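PDB 6IUY: glycerol-3-phosphate dehydrogenase [NAD(+)] from Dunaliella salina, which probably reduces dihydroxyacetone phosphate to glycerol 3-phosphate with NADH and, through a joined phosphatase domain, carries the product on to glycerol. Local coordinates for residues V46-S51 against R109-V114; G113-I118 against A143-I148; E387-I392 against H576-E581. All coordinates share one frame; numbering follows the deposited sequence.

How the contacts relate
Going from the N terminus, contact 1 closes first: 46-51 meets 109-114 after an excursion of 57 residues that holds helices and no strands. Contact 2 starts where contact 1 ends, sharing G113 and V114, and closes a shorter loop of 24 residues that runs through strand 127-131. The two are consecutive, neither nested nor crossed, and they touch where L110 packs on L146 and H145. Both lie in the dehalogenase-like phosphatase part. Contact 3 opens much later and spans 183 residues, joining the two parts of the dehydrogenase; its centre is about 53 Å from that of contact 2, across the centre of the chain.

Contact 1 of 3, residues V46-S51 against R109-V114; sequences VTTDAS and RLVPGV
V46 meets V111 through its carbonyl: V111 N donates to V46 O at 3.0 Å, and the CA-H of L110 leans on the same oxygen. The V46 side chain points away, yet its CG2 still comes within 4.2 Å of V114 CG2. T47 then pairs with L110 as a non-hydrogen-bonded antiparallel pair, a single bridge with 4.4 Å between T47 CA and L110 CA. The T47 side chain crosses the R109 chain obliquely, while T47 OG1 and R109 NE are both buried without a partner. T48 N completes the bridge by donating to R109 O, although that oxygen is placed less surely. T48 CG2 approaches V111 CG1.

These two loops lead out of and back into the core of a haloacid dehalogenase-type phosphatase. The first follows strand 37-40 and the magnesium ligands D41 and D43, the second returns to helix 114-123, and the insertion between them, helices and loops with no strand, is consistent with the cap of this family.

From D49 onward the partner is the R109 side chain alone. Bent at chi3 (43°), it brings NH2 close to D49 O, a weak bond at 3.4 Å, and to S51 OG at 3.0 Å. The S51 bond is nearly straight, 174° at the hydrogen, and OG lies in the guanidinium plane, at its edge. A methionine in place of R109 has no N-H to give and would probably leave S51 OG and D49 O without this donor. M138 of helix 136-145 touches both R109 and S51, and the backbone N of S51 bonds D43 OD2, making S51 a second-shell neighbour of the magnesium.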
ATOM      1  N   VAL A  46     -28.704  22.826  33.330  1.00 62.52           N
ATOM      2  CA  VAL A  46     -27.946  23.651  32.390  1.00 57.79           C
ATOM      3  C   VAL A  46     -28.435  25.093  32.394  1.00 65.07           C
ATOM      4  O   VAL A  46     -27.646  26.032  32.263  1.00 67.84           O
ATOM      5  CB  VAL A  46     -28.031  23.087  30.953  1.00 57.38           C
ATOM      6  CG1 VAL A  46     -27.664  24.144  29.929  1.00 56.45           C
ATOM      7  CG2 VAL A  46     -27.137  21.860  30.814  1.00 56.24           C
ATOM      8  N   THR A  47     -29.744  25.269  32.534  1.00 63.63           N
ATOM      9  CA  THR A  47     -30.317  26.605  32.615  1.00 69.71           C
ATOM     10  C   THR A  47     -30.613  26.994  34.069  1.00 70.81           C
ATOM     11  O   THR A  47     -31.015  26.152  34.884  1.00 68.59           O
ATOM     12  CB  THR A  47     -31.616  26.713  31.780  1.00 68.50           C
ATOM     13  OG1 THR A  47     -31.386  26.194  30.466  1.00 67.26           O
ATOM     14  CG2 THR A  47     -32.085  28.158  31.689  1.00 75.08           C
ATOM     15  N   THR A  48     -30.404  28.272  34.381  1.00 73.85           N
ATOM     16  CA  THR A  48     -30.740  28.835  35.689  1.00 75.00           C
ATOM     17  C   THR A  48     -32.233  28.686  35.972  1.00 77.60           C
ATOM     18  O   THR A  48     -32.637  28.160  37.009  1.00 78.84           O
ATOM     19  CB  THR A  48     -30.369  30.331  35.770  1.00 74.14           C
ATOM     20  OG1 THR A  48     -31.030  31.043  34.716  1.00 72.55           O
ATOM     21  CG2 THR A  48     -28.867  30.532  35.631  1.00 69.26           C
ATOM     22  N   ASP A  49     -33.041  29.156  35.025  1.00 78.00           N
ATOM     23  CA  ASP A  49     -34.493  29.147  35.143  1.00 77.93           C
ATOM     24  C   ASP A  49     -35.112  28.030  34.316  1.00 79.15           C
ATOM     25  O   ASP A  49     -34.631  27.716  33.227  1.00 79.04           O
ATOM     26  CB  ASP A  49     -35.077  30.492  34.688  1.00 80.94           C
ATOM     27  CG  ASP A  49     -34.494  31.676  35.441  1.00 86.32           C
ATOM     28  OD1 ASP A  49     -34.329  31.571  36.676  1.00 88.14           O
ATOM     29  OD2 ASP A  49     -34.208  32.713  34.797  1.00 88.95           O
ATOM     30  N   ALA A  50     -36.187  27.438  34.825  1.00 80.72           N
ATOM     31  CA  ALA A  50     -36.989  26.521  34.022  1.00 78.74           C
ATOM     32  C   ALA A  50     -37.584  27.290  32.844  1.00 80.33           C
ATOM     33  O   ALA A  50     -37.880  28.482  32.960  1.00 80.63           O
ATOM     34  CB  ALA A  50     -38.081  25.883  34.859  1.00 72.53           C
ATOM     35  N   SER A  51     -37.745  26.618  31.707  1.00 78.88           N
ATOM     36  CA  SER A  51     -38.242  27.279  30.506  1.00 74.93           C
ATOM     37  C   SER A  51     -39.716  27.650  30.662  1.00 77.45           C
ATOM     38  O   SER A  51     -40.111  28.793  30.435  1.00 74.23           O
ATOM     39  CB  SER A  51     -38.049  26.384  29.280  1.00 71.75           C
ATOM     40  OG  SER A  51     -36.674  26.190  28.995  1.00 72.29           O
ATOM     41  N   ARG A 109     -28.892  32.350  30.076  1.00 74.01           N
ATOM     42  CA  ARG A 109     -29.725  31.384  30.771  1.00 74.47           C
ATOM     43  C   ARG A 109     -28.940  30.285  31.461  1.00 71.69           C
ATOM     44  O   ARG A 109     -29.521  29.425  32.121  1.00 68.99           O
ATOM     45  CB  ARG A 109     -30.707  30.745  29.787  1.00 72.94           C
ATOM     46  CG  ARG A 109     -31.575  31.724  29.025  1.00 72.53           C
ATOM     47  CD  ARG A 109     -32.697  30.969  28.348  1.00 72.77           C
ATOM     48  NE  ARG A 109     -33.248  29.967  29.258  1.00 74.02           N
ATOM     49  CZ  ARG A 109     -34.124  29.029  28.913  1.00 74.86           C
ATOM     50  NH1 ARG A 109     -34.560  28.952  27.659  1.00 74.97           N
ATOM     51  NH2 ARG A 109     -34.558  28.162  29.824  1.00 70.46           N
ATOM     52  N   LEU A 110     -27.622  30.309  31.314  1.00 70.15           N
ATOM     53  CA  LEU A 110     -26.831  29.147  31.675  1.00 68.64           C
ATOM     54  C   LEU A 110     -26.209  29.262  33.057  1.00 65.14           C
ATOM     55  O   LEU A 110     -25.653  30.295  33.418  1.00 66.48           O
ATOM     56  CB  LEU A 110     -25.748  28.913  30.624  1.00 69.90           C
ATOM     57  CG  LEU A 110     -26.308  28.752  29.211  1.00 69.83           C
ATOM     58  CD1 LEU A 110     -26.626  30.121  28.609  1.00 76.06           C
ATOM     59  CD2 LEU A 110     -25.332  27.996  28.336  1.00 67.72           C
ATOM     60  N   VAL A 111     -26.314  28.184  33.826  1.00 60.27           N
ATOM     61  CA  VAL A 111     -25.727  28.143  35.153  1.00 59.29           C
ATOM     62  C   VAL A 111     -24.214  28.340  35.054  1.00 67.38           C
ATOM     63  O   VAL A 111     -23.568  27.812  34.140  1.00 62.93           O
ATOM     64  CB  VAL A 111     -26.057  26.821  35.861  1.00 61.96           C
ATOM     65  CG1 VAL A 111     -27.530  26.483  35.664  1.00 64.68           C
ATOM     66  CG2 VAL A 111     -25.222  25.712  35.310  1.00 66.42           C
ATOM     67  N   PRO A 112     -23.641  29.138  35.968  1.00 68.89           N
ATOM     68  CA  PRO A 112     -22.200  29.384  35.858  1.00 67.12           C
ATOM     69  C   PRO A 112     -21.392  28.091  35.950  1.00 62.74           C
ATOM     70  O   PRO A 112     -21.767  27.164  36.673  1.00 64.10           O
ATOM     71  CB  PRO A 112     -21.901  30.331  37.040  1.00 62.86           C
ATOM     72  CG  PRO A 112     -23.121  30.312  37.901  1.00 65.37           C
ATOM     73  CD  PRO A 112     -24.273  29.972  37.005  1.00 68.94           C
ATOM     74  N   GLY A 113     -20.305  28.036  35.186  1.00 58.67           N
ATOM     75  CA  GLY A 113     -19.427  26.888  35.174  1.00 62.59           C
ATOM     76  C   GLY A 113     -19.838  25.765  34.230  1.00 60.03           C
ATOM     77  O   GLY A 113     -19.065  24.826  34.024  1.00 59.61           O
ATOM     78  N   VAL A 114     -21.032  25.839  33.651  1.00 56.04           N
ATOM     79  CA  VAL A 114     -21.507  24.713  32.860  1.00 56.54           C
ATOM     80  C   VAL A 114     -20.940  24.751  31.437  1.00 55.54           C
ATOM     81  O   VAL A 114     -20.615  23.706  30.877  1.00 52.92           O
ATOM     82  CB  VAL A 114     -23.051  24.646  32.812  1.00 57.24           C
ATOM     83  CG1 VAL A 114     -23.624  25.714  31.868  1.00 59.14           C
ATOM     84  CG2 VAL A 114     -23.495  23.248  32.396  1.00 57.04           C
TER

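Contact 2 of 3, residues G113-I118 against A143-I148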
ATOM      1  N   GLY A 113     -20.305  28.036  35.186  1.00 58.67           N
ATOM      2  CA  GLY A 113     -19.427  26.888  35.174  1.00 62.59           C
ATOM      3  C   GLY A 113     -19.838  25.765  34.230  1.00 60.03           C
ATOM      4  O   GLY A 113     -19.065  24.826  34.024  1.00 59.61           O
ATOM      5  N   VAL A 114     -21.032  25.839  33.651  1.00 56.04           N
ATOM      6  CA  VAL A 114     -21.507  24.713  32.860  1.00 56.54           C
ATOM      7  C   VAL A 114     -20.940  24.751  31.437  1.00 55.54           C
ATOM      8  O   VAL A 114     -20.615  23.706  30.877  1.00 52.92           O
ATOM      9  CB  VAL A 114     -23.051  24.646  32.812  1.00 57.24           C
ATOM     10  CG1 VAL A 114     -23.624  25.714  31.868  1.00 59.14           C
ATOM     11  CG2 VAL A 114     -23.495  23.248  32.396  1.00 57.04           C
ATOM     12  N   GLU A 115     -20.804  25.949  30.872  1.00 54.61           N
ATOM     13  CA  GLU A 115     -20.140  26.112  29.580  1.00 58.17           C
ATOM     14  C   GLU A 115     -18.700  25.617  29.643  1.00 57.38           C
ATOM     15  O   GLU A 115     -18.260  24.877  28.770  1.00 56.84           O
ATOM     16  CB  GLU A 115     -20.158  27.571  29.130  1.00 59.94           C
ATOM     17  CG  GLU A 115     -21.515  28.237  29.217  1.00 64.27           C
ATOM     18  CD  GLU A 115     -21.452  29.704  28.844  1.00 67.66           C
ATOM     19  OE1 GLU A 115     -21.050  30.011  27.697  1.00 70.83           O
ATOM     20  OE2 GLU A 115     -21.785  30.549  29.704  1.00 66.69           O
ATOM     21  N   ASN A 116     -17.971  26.015  30.681  1.00 54.65           N
ATOM     22  CA  ASN A 116     -16.606  25.528  30.867  1.00 56.90           C
ATOM     23  C   ASN A 116     -16.544  24.010  31.028  1.00 59.14           C
ATOM     24  O   ASN A 116     -15.609  23.373  30.555  1.00 56.06           O
ATOM     25  CB  ASN A 116     -15.931  26.190  32.085  1.00 52.34           C
ATOM     26  CG  ASN A 116     -15.588  27.640  31.846  1.00 56.96           C
ATOM     27  OD1 ASN A 116     -15.611  28.117  30.712  1.00 61.20           O
ATOM     28  ND2 ASN A 116     -15.262  28.358  32.921  1.00 60.73           N
ATOM     29  N   LEU A 117     -17.524  23.431  31.716  1.00 54.74           N
ATOM     30  CA  LEU A 117     -17.537  21.987  31.914  1.00 53.76           C
ATOM     31  C   LEU A 117     -17.812  21.238  30.610  1.00 56.49           C
ATOM     32  O   LEU A 117     -17.141  20.253  30.291  1.00 54.38           O
ATOM     33  CB  LEU A 117     -18.578  21.598  32.954  1.00 54.64           C
ATOM     34  CG  LEU A 117     -18.860  20.101  33.020  1.00 53.71           C
ATOM     35  CD1 LEU A 117     -17.579  19.328  33.247  1.00 48.03           C
ATOM     36  CD2 LEU A 117     -19.847  19.827  34.140  1.00 57.21           C
ATOM     37  N   ILE A 118     -18.801  21.702  29.856  1.00 53.61           N
ATOM     38  CA  ILE A 118     -19.174  21.020  28.632  1.00 53.51           C
ATOM     39  C   ILE A 118     -18.037  21.146  27.600  1.00 54.84           C
ATOM     40  O   ILE A 118     -17.708  20.175  26.919  1.00 55.14           O
ATOM     41  CB  ILE A 118     -20.525  21.558  28.084  1.00 49.95           C
ATOM     42  CG1 ILE A 118     -21.672  21.019  28.955  1.00 49.56           C
ATOM     43  CG2 ILE A 118     -20.735  21.136  26.634  1.00 44.37           C
ATOM     44  CD1 ILE A 118     -23.039  21.657  28.704  1.00 47.91           C
ATOM     45  N   ALA A 143     -28.372  24.208  22.901  1.00 56.74           N
ATOM     46  CA  ALA A 143     -27.477  23.246  22.255  1.00 55.13           C
ATOM     47  C   ALA A 143     -26.526  23.963  21.302  1.00 54.71           C
ATOM     48  O   ALA A 143     -25.316  23.710  21.301  1.00 52.09           O
ATOM     49  CB  ALA A 143     -28.266  22.187  21.518  1.00 48.48           C
ATOM     50  N   SER A 144     -27.078  24.862  20.498  1.00 52.94           N
ATOM     51  CA  SER A 144     -26.281  25.620  19.545  1.00 56.39           C
ATOM     52  C   SER A 144     -25.143  26.381  20.234  1.00 61.75           C
ATOM     53  O   SER A 144     -24.027  26.480  19.714  1.00 61.42           O
ATOM     54  CB  SER A 144     -27.176  26.589  18.776  1.00 60.01           C
ATOM     55  OG  SER A 144     -26.419  27.619  18.157  1.00 69.25           O
ATOM     56  N   HIS A 145     -25.433  26.909  21.416  1.00 58.69           N
ATOM     57  CA  HIS A 145     -24.489  27.745  22.134  1.00 59.04           C
ATOM     58  C   HIS A 145     -23.389  26.908  22.747  1.00 58.05           C
ATOM     59  O   HIS A 145     -22.245  27.345  22.810  1.00 58.35           O
ATOM     60  CB  HIS A 145     -25.202  28.554  23.222  1.00 59.80           C
ATOM     61  CG  HIS A 145     -24.309  29.515  23.940  1.00 63.26           C
ATOM     62  ND1 HIS A 145     -24.052  30.784  23.468  1.00 66.07           N
ATOM     63  CD2 HIS A 145     -23.613  29.393  25.097  1.00 64.21           C
ATOM     64  CE1 HIS A 145     -23.236  31.405  24.303  1.00 64.32           C
ATOM     65  NE2 HIS A 145     -22.952  30.582  25.297  1.00 62.84           N
ATOM     66  N   LEU A 146     -23.740  25.709  23.204  1.00 55.70           N
ATOM     67  CA  LEU A 146     -22.763  24.815  23.816  1.00 59.26           C
ATOM     68  C   LEU A 146     -22.021  23.982  22.768  1.00 57.82           C
ATOM     69  O   LEU A 146     -21.254  23.079  23.111  1.00 56.30           O
ATOM     70  CB  LEU A 146     -23.445  23.894  24.834  1.00 57.11           C
ATOM     71  CG  LEU A 146     -24.035  24.591  26.065  1.00 56.48           C
ATOM     72  CD1 LEU A 146     -24.850  23.611  26.870  1.00 52.55           C
ATOM     73  CD2 LEU A 146     -22.927  25.222  26.925  1.00 54.34           C
ATOM     74  N   LYS A 147     -22.247  24.289  21.495  1.00 53.31           N
ATOM     75  CA  LYS A 147     -21.633  23.518  20.415  1.00 57.68           C
ATOM     76  C   LYS A 147     -22.142  22.079  20.403  1.00 54.51           C
ATOM     77  O   LYS A 147     -21.438  21.172  19.952  1.00 55.19           O
ATOM     78  CB  LYS A 147     -20.096  23.521  20.540  1.00 57.83           C
ATOM     79  CG  LYS A 147     -19.469  24.901  20.681  1.00 60.24           C
ATOM     80  CD  LYS A 147     -20.128  25.895  19.726  1.00 66.39           C
ATOM     81  CE  LYS A 147     -19.458  27.269  19.776  1.00 75.24           C
ATOM     82  NZ  LYS A 147     -20.218  28.272  18.964  1.00 72.83           N
ATOM     83  N   ILE A 148     -23.347  21.857  20.918  1.00 51.36           N
ATOM     84  CA  ILE A 148     -23.926  20.523  20.863  1.00 52.61           C
ATOM     85  C   ILE A 148     -24.845  20.436  19.652  1.00 50.76           C
ATOM     86  O   ILE A 148     -25.740  21.262  19.476  1.00 52.11           O
ATOM     87  CB  ILE A 148     -24.693  20.169  22.151  1.00 51.35           C
ATOM     88  CG1 ILE A 148     -23.799  20.378  23.368  1.00 45.52           C
ATOM     89  CG2 ILE A 148     -25.183  18.732  22.106  1.00 49.64           C
ATOM     90  CD1 ILE A 148     -24.380  19.842  24.623  1.00 51.49           C
TER
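E115 and L146 bring the two backbones nearest, 6.5 Å from CA to CA, where the first turn of helix 114-123 faces the C-terminal end of helix 136-145. That end is a Schellman motif: K147, at positive phi, is the C-prime residue, and I148 N reaches back to A143 O at 2.7 Å, which turns the chain so that L146 and I148 both point at the other helix.

The one polar link is a histidine-carboxylate hydrogen bond. H145 NE2 donates to E115 OE1 at 3.1 Å, bent to 147° at the hydrogen. The oxygen sits at the ring edge, close to the imidazole plane, but the carboxylate is turned: its plane stands 56° from the ring, and the N-H meets OE1 from above it. A chi1 of -176°, with CG anti to the backbone N, carries the H145 ring out to the glutamate, whose own chain is extended beyond CG.

Beside this hydrogen bond the contact is apolar. L146 points at helix 114-123 and crosses the side chains of E115 and I118 at about a right angle. One of its methyls, CD2, rests 4.0 Å from E115 CA; the other, CD1, is only 3.2 Å from I118 CD1, tighter than ordinary van der Waals contact. I118 turns its other branch, CG2, to the far end of I148, at 4.4 Å from I148 CD1.

L110, in the loop before the helix, packs its CD2 on E115, H145 and L146 together. On the core side I118 and I148 both lie on V128 of strand 127-131, with A143 and I148 on L130, while V114 and L117 pack against Y247 of helix 247-251.

Contact 3 of 3, residues E387-I392 against H576-E581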
ATOM      1  N   GLU A 387      11.009 -18.508  20.221  1.00 62.15           N
ATOM      2  CA  GLU A 387      11.189 -18.603  18.768  1.00 65.57           C
ATOM      3  C   GLU A 387      10.229 -17.711  17.964  1.00 59.43           C
ATOM      4  O   GLU A 387       9.947 -17.987  16.799  1.00 56.63           O
ATOM      5  CB  GLU A 387      11.040 -20.058  18.317  1.00 59.25           C
ATOM      6  CG  GLU A 387      12.239 -20.926  18.675  1.00 62.21           C
ATOM      7  CD  GLU A 387      12.034 -22.395  18.314  1.00 73.52           C
ATOM      8  OE1 GLU A 387      10.867 -22.807  18.104  1.00 80.07           O
ATOM      9  OE2 GLU A 387      13.039 -23.140  18.242  1.00 75.22           O
ATOM     10  N   GLY A 388       9.745 -16.636  18.581  1.00 58.87           N
ATOM     11  CA  GLY A 388       8.834 -15.723  17.910  1.00 54.78           C
ATOM     12  C   GLY A 388       9.166 -14.250  18.112  1.00 54.37           C
ATOM     13  O   GLY A 388       9.988 -13.883  18.956  1.00 54.27           O
ATOM     14  N   PRO A 389       8.531 -13.383  17.322  1.00 49.92           N
ATOM     15  CA  PRO A 389       8.726 -11.939  17.502  1.00 52.49           C
ATOM     16  C   PRO A 389       7.935 -11.362  18.668  1.00 48.50           C
ATOM     17  O   PRO A 389       6.728 -11.600  18.755  1.00 50.39           O
ATOM     18  CB  PRO A 389       8.210 -11.355  16.189  1.00 48.43           C
ATOM     19  CG  PRO A 389       7.172 -12.328  15.759  1.00 51.99           C
ATOM     20  CD  PRO A 389       7.690 -13.689  16.154  1.00 45.48           C
ATOM     21  N   GLN A 390       8.591 -10.599  19.535  1.00 47.16           N
ATOM     22  CA  GLN A 390       7.876  -9.795  20.517  1.00 42.32           C
ATOM     23  C   GLN A 390       8.172  -8.331  20.226  1.00 43.77           C
ATOM     24  O   GLN A 390       9.304  -7.882  20.414  1.00 45.16           O
ATOM     25  CB  GLN A 390       8.290 -10.172  21.948  1.00 40.63           C
ATOM     26  CG  GLN A 390       7.753  -9.243  23.024  1.00 41.43           C
ATOM     27  CD  GLN A 390       8.191  -9.635  24.437  1.00 52.22           C
ATOM     28  OE1 GLN A 390       9.371  -9.557  24.787  1.00 50.70           O
ATOM     29  NE2 GLN A 390       7.232 -10.054  25.256  1.00 53.98           N
ATOM     30  N   LEU A 391       7.181  -7.585  19.743  1.00 39.65           N
ATOM     31  CA  LEU A 391       7.402  -6.169  19.451  1.00 41.46           C
ATOM     32  C   LEU A 391       7.285  -5.368  20.747  1.00 47.51           C
ATOM     33  O   LEU A 391       6.814  -5.878  21.761  1.00 45.32           O
ATOM     34  CB  LEU A 391       6.410  -5.654  18.405  1.00 42.14           C
ATOM     35  CG  LEU A 391       6.419  -6.492  17.125  1.00 45.63           C
ATOM     36  CD1 LEU A 391       5.441  -5.965  16.077  1.00 40.75           C
ATOM     37  CD2 LEU A 391       7.835  -6.560  16.590  1.00 44.86           C
ATOM     38  N   ILE A 392       7.702  -4.112  20.727  1.00 44.15           N
ATOM     39  CA  ILE A 392       7.734  -3.379  21.977  1.00 42.83           C
ATOM     40  C   ILE A 392       6.351  -3.303  22.627  1.00 48.24           C
ATOM     41  O   ILE A 392       6.230  -3.436  23.852  1.00 43.41           O
ATOM     42  CB  ILE A 392       8.286  -1.976  21.796  1.00 43.31           C
ATOM     43  CG1 ILE A 392       9.633  -2.052  21.084  1.00 37.78           C
ATOM     44  CG2 ILE A 392       8.438  -1.293  23.186  1.00 39.76           C
ATOM     45  CD1 ILE A 392      10.512  -3.188  21.608  1.00 43.11           C
ATOM     46  N   HIS A 576      15.483 -18.816  11.046  1.00 52.77           N
ATOM     47  CA  HIS A 576      16.236 -20.051  11.200  1.00 53.78           C
ATOM     48  C   HIS A 576      15.419 -21.045  12.016  1.00 57.96           C
ATOM     49  O   HIS A 576      15.243 -22.202  11.625  1.00 60.71           O
ATOM     50  CB  HIS A 576      17.578 -19.778  11.870  1.00 56.03           C
ATOM     51  CG  HIS A 576      18.362 -21.013  12.178  1.00 59.38           C
ATOM     52  ND1 HIS A 576      19.022 -21.738  11.208  1.00 60.19           N
ATOM     53  CD2 HIS A 576      18.606 -21.646  13.350  1.00 60.35           C
ATOM     54  CE1 HIS A 576      19.630 -22.768  11.767  1.00 58.23           C
ATOM     55  NE2 HIS A 576      19.392 -22.737  13.066  1.00 59.34           N
ATOM     56  N   ALA A 577      14.899 -20.571  13.141  1.00 52.94           N
ATOM     57  CA  ALA A 577      14.125 -21.409  14.042  1.00 52.97           C
ATOM     58  C   ALA A 577      12.930 -22.061  13.349  1.00 55.39           C
ATOM     59  O   ALA A 577      12.697 -23.261  13.511  1.00 58.85           O
ATOM     60  CB  ALA A 577      13.660 -20.597  15.241  1.00 48.18           C
ATOM     61  N   ARG A 578      12.176 -21.277  12.582  1.00 52.87           N
ATOM     62  CA  ARG A 578      10.971 -21.777  11.930  1.00 48.08           C
ATOM     63  C   ARG A 578      11.260 -22.372  10.566  1.00 54.97           C
ATOM     64  O   ARG A 578      10.332 -22.752   9.855  1.00 60.00           O
ATOM     65  CB  ARG A 578       9.934 -20.664  11.751  1.00 53.44           C
ATOM     66  CG  ARG A 578       9.618 -19.855  12.981  1.00 54.53           C
ATOM     67  CD  ARG A 578       8.409 -20.382  13.722  1.00 56.34           C
ATOM     68  NE  ARG A 578       8.106 -19.509  14.857  1.00 65.30           N
ATOM     69  CZ  ARG A 578       7.171 -18.562  14.848  1.00 65.05           C
ATOM     70  NH1 ARG A 578       6.424 -18.372  13.767  1.00 67.61           N
ATOM     71  NH2 ARG A 578       6.979 -17.804  15.918  1.00 62.93           N
ATOM     72  N   GLY A 579      12.531 -22.422  10.180  1.00 58.66           N
ATOM     73  CA  GLY A 579      12.897 -22.886   8.846  1.00 56.27           C
ATOM     74  C   GLY A 579      12.350 -22.029   7.709  1.00 54.48           C
ATOM     75  O   GLY A 579      11.939 -22.549   6.681  1.00 52.72           O
ATOM     76  N   TRP A 580      12.341 -20.712   7.881  1.00 50.31           N
ATOM     77  CA  TRP A 580      11.817 -19.832   6.843  1.00 47.73           C
ATOM     78  C   TRP A 580      12.911 -19.084   6.083  1.00 48.91           C
ATOM     79  O   TRP A 580      12.615 -18.111   5.396  1.00 51.36           O
ATOM     80  CB  TRP A 580      10.855 -18.799   7.426  1.00 48.50           C
ATOM     81  CG  TRP A 580       9.599 -19.332   8.039  1.00 54.31           C
ATOM     82  CD1 TRP A 580       9.054 -20.577   7.873  1.00 54.28           C
ATOM     83  CD2 TRP A 580       8.718 -18.621   8.923  1.00 52.12           C
ATOM     84  NE1 TRP A 580       7.887 -20.682   8.602  1.00 52.40           N
ATOM     85  CE2 TRP A 580       7.657 -19.498   9.253  1.00 51.59           C
ATOM     86  CE3 TRP A 580       8.723 -17.331   9.466  1.00 50.44           C
ATOM     87  CZ2 TRP A 580       6.612 -19.124  10.104  1.00 51.49           C
ATOM     88  CZ3 TRP A 580       7.680 -16.957  10.320  1.00 55.17           C
ATOM     89  CH2 TRP A 580       6.641 -17.851  10.627  1.00 54.03           C
ATOM     90  N   GLU A 581      14.162 -19.517   6.187  1.00 46.96           N
ATOM     91  CA  GLU A 581      15.237 -18.795   5.499  1.00 49.93           C
ATOM     92  C   GLU A 581      14.956 -18.548   4.016  1.00 56.04           C
ATOM     93  O   GLU A 581      15.273 -17.469   3.508  1.00 54.63           O
ATOM     94  CB  GLU A 581      16.562 -19.531   5.636  1.00 50.17           C
ATOM     95  CG  GLU A 581      17.256 -19.305   6.958  1.00 54.91           C
ATOM     96  CD  GLU A 581      17.635 -20.610   7.625  1.00 67.14           C
ATOM     97  OE1 GLU A 581      16.910 -21.611   7.397  1.00 65.75           O
ATOM     98  OE2 GLU A 581      18.648 -20.638   8.367  1.00 66.38           O
TER
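E387 and A577 supply the van der Waals part of this surface contact: the methyl of A577 sits alongside the extended glutamate chain, its CB 3.7 Å from E387 CG. The polar part belongs to R578, which forks onto a single backbone oxygen. R578 NE and R578 NH2 each lie 3.1 Å from E387 O, but both bonds are weak, bent to near 125° at the hydrogen, and E387 O lies obliquely to the guanidinium. R578 NH2 also lies 3.4 Å from G388 CA, where a side chain would be tight. A bend at chi2 (-94°) turns the arginine chain toward the strand.

R578 CB lies 3.5 Å above the plane of the W580 ring, over its centre, a CH-pi type of approach, and W580 in turn meets F501 edge-to-face. The helix ends here in a Schellman motif at G579, and H576 ND1 bonds E581 OE2 across the turn.

Strand 388-391 pairs antiparallel with 382-385 in a small hairpin of the NAD-binding part. P389 packs on M382 and on I574 of helix 564-577, and L391 on helix 454-477, so the hairpin leans on the helical C-terminal part.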